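PDB 2IQI: ABC-type transport auxiliary lipoprotein component domain-containing protein from Xanthomonas campestris pv. campestris, which is of unknown function but probably serves as an auxiliary lipoprotein component of an ABC-type transport system. Local coordinates for residues 123-128 against 143-148. Numbering follows the deposited sequence.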
loop_
_atom_site.group_PDB
_atom_site.type_symbol
_atom_site.label_atom_id
_atom_site.label_comp_id
_atom_site.label_asym_id
_atom_site.label_seq_id
_atom_site.Cartn_x
_atom_site.Cartn_y
_atom_site.Cartn_z
ATOM N N THR A 123 -9.602 0.335 5.134
ATOM C CA THR A 123 -8.580 -0.190 5.972
ATOM C C THR A 123 -7.549 -0.983 5.174
ATOM O O THR A 123 -7.885 -1.949 4.466
ATOM C CB THR A 123 -9.225 -1.093 7.041
ATOM O OG1 THR A 123 -10.085 -0.291 7.853
ATOM C CG2 THR A 123 -8.174 -1.776 7.934
ATOM N N ILE A 124 -6.288 -0.586 5.306
ATOM C CA ILE A 124 -5.221 -1.316 4.705
ATOM C C ILE A 124 -4.294 -1.679 5.811
ATOM O O ILE A 124 -3.864 -0.824 6.570
ATOM C CB ILE A 124 -4.509 -0.496 3.606
ATOM C CG1 ILE A 124 -5.510 -0.040 2.543
ATOM C CG2 ILE A 124 -3.548 -1.352 2.881
ATOM C CD1 ILE A 124 -4.930 0.793 1.485
ATOM N N GLU A 125 -4.016 -2.969 5.940
ATOM C CA GLU A 125 -2.964 -3.442 6.809
ATOM C C GLU A 125 -2.009 -4.297 6.003
ATOM O O GLU A 125 -2.451 -5.219 5.286
ATOM C CB GLU A 125 -3.529 -4.197 7.986
ATOM C CG GLU A 125 -2.485 -5.041 8.725
ATOM C CD GLU A 125 -3.080 -5.809 9.923
ATOM O OE1 GLU A 125 -4.318 -5.668 10.182
ATOM O OE2 GLU A 125 -2.303 -6.530 10.620
ATOM N N LEU A 126 -0.712 -3.980 6.113
ATOM C CA LEU A 126 0.341 -4.666 5.355
ATOM C C LEU A 126 1.715 -4.725 6.084
ATOM O O LEU A 126 1.980 -3.922 7.010
ATOM C CB LEU A 126 0.471 -4.083 3.957
ATOM C CG LEU A 126 0.864 -2.600 3.865
ATOM C CD1 LEU A 126 2.391 -2.420 4.024
ATOM C CD2 LEU A 126 0.292 -1.844 2.590
ATOM N N ASN A 127 2.580 -5.666 5.666
ATOM C CA ASN A 127 3.914 -5.792 6.235
ATOM C C ASN A 127 4.983 -5.690 5.152
ATOM O O ASN A 127 4.945 -6.419 4.153
ATOM C CB ASN A 127 4.026 -7.128 6.952
ATOM C CG ASN A 127 5.388 -7.362 7.558
ATOM O OD1 ASN A 127 6.249 -8.011 6.936
ATOM N ND2 ASN A 127 5.601 -6.854 8.783
ATOM N N ALA A 128 5.930 -4.780 5.335
ATOM C CA ALA A 128 7.038 -4.626 4.400
ATOM C C ALA A 128 8.306 -5.185 4.985
ATOM O O ALA A 128 8.632 -4.944 6.140
ATOM C CB ALA A 128 7.260 -3.153 4.066
ATOM N N THR A 143 5.064 -3.448 10.216
ATOM C CA THR A 143 3.639 -3.497 9.936
ATOM C C THR A 143 3.090 -2.085 9.881
ATOM O O THR A 143 3.400 -1.280 10.736
ATOM C CB THR A 143 2.950 -4.338 10.986
ATOM O OG1 THR A 143 3.391 -5.684 10.808
ATOM C CG2 THR A 143 1.439 -4.303 10.848
ATOM N N PHE A 144 2.336 -1.783 8.831
ATOM C CA PHE A 144 1.680 -0.488 8.645
ATOM C C PHE A 144 0.192 -0.750 8.621
ATOM O O PHE A 144 -0.227 -1.599 7.853
ATOM C CB PHE A 144 2.086 0.141 7.300
ATOM C CG PHE A 144 3.533 0.552 7.226
ATOM C CD1 PHE A 144 3.924 1.831 7.588
ATOM C CD2 PHE A 144 4.510 -0.355 6.792
ATOM C CE1 PHE A 144 5.263 2.197 7.509
ATOM C CE2 PHE A 144 5.838 0.004 6.704
ATOM C CZ PHE A 144 6.224 1.299 7.063
ATOM N N THR A 145 -0.589 -0.033 9.430
ATOM C CA THR A 145 -2.050 -0.122 9.410
ATOM C C THR A 145 -2.620 1.271 9.206
ATOM O O THR A 145 -2.341 2.164 9.984
ATOM C CB THR A 145 -2.677 -0.642 10.777
ATOM O OG1 THR A 145 -1.910 -1.723 11.306
ATOM C CG2 THR A 145 -4.089 -1.115 10.585
ATOM N N VAL A 146 -3.470 1.448 8.216
ATOM C CA VAL A 146 -4.131 2.709 8.074
ATOM C C VAL A 146 -5.631 2.480 7.963
ATOM O O VAL A 146 -6.067 1.583 7.232
ATOM C CB VAL A 146 -3.608 3.436 6.853
ATOM C CG1 VAL A 146 -4.463 4.649 6.537
ATOM C CG2 VAL A 146 -2.183 3.866 7.084
ATOM N N ALA A 147 -6.420 3.264 8.707
ATOM C CA ALA A 147 -7.896 3.239 8.586
ATOM C C ALA A 147 -8.455 4.650 8.422
ATOM O O ALA A 147 -8.183 5.555 9.229
ATOM C CB ALA A 147 -8.544 2.524 9.782
ATOM N N ARG A 148 -9.213 4.877 7.361
ATOM C CA ARG A 148 -9.736 6.234 7.162
ATOM C C ARG A 148 -11.241 6.186 7.070
ATOM O O ARG A 148 -11.780 5.486 6.214
ATOM C CB ARG A 148 -9.114 6.897 5.929
ATOM C CG ARG A 148 -7.578 7.095 6.011
ATOM C CD ARG A 148 -7.133 8.221 6.947
ATOM N NE ARG A 148 -7.574 9.518 6.423
ATOM C CZ ARG A 148 -6.817 10.333 5.685
ATOM N NH1 ARG A 148 -5.556 10.003 5.421
ATOM N NH2 ARG A 148 -7.309 11.489 5.226
#
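Leu126 and Phe144 meet on the buried face of two antiparallel strands. Leu126 CD1 lies 4.1 Å from Phe144 CD2 and approaches the ring obliquely. With CG held between the backbone N and the carbonyl carbon (chi1 62°), the end of the Leu126 side chain comes nearer to 143-148 than its CB direction suggests. Ala128 CB reaches the ring edge, near the ring plane, 4.4 Å from Phe144 CE2. Ile124 and Val146 continue this apolar face. Helix 155-185 covers Phe144, where Trp176 packs edge-to-face against the ring.

The strands form a beta hairpin within a mixed sheet, and strand 101-110 pairs with the other edge of 123-128. Ile124 with Val146 and Leu126 with Phe144 are hydrogen-bonded pairs. Each has two nearly straight backbone bonds; Phe144 N to Leu126 O is 2.8 Å.

The other face is looser, and on strand 143-148 it is open to solvent at Thr143, Thr145 and Ala147. Asn127 ND2 donates to Thr143 OG1 at 3.2 Å, with the acceptor close to the amide plane. Glu125 CB lightly touches Thr145 CG2, at 4.1 Å. The Glu125 chain is extended, and its carboxylate forms salt bridges with Arg108 and Arg109. Thr123 OG1 lies 3.7 Å from Ala147 CB, and Thr123 OG1 is hydrogen-bonded to Ala121 O.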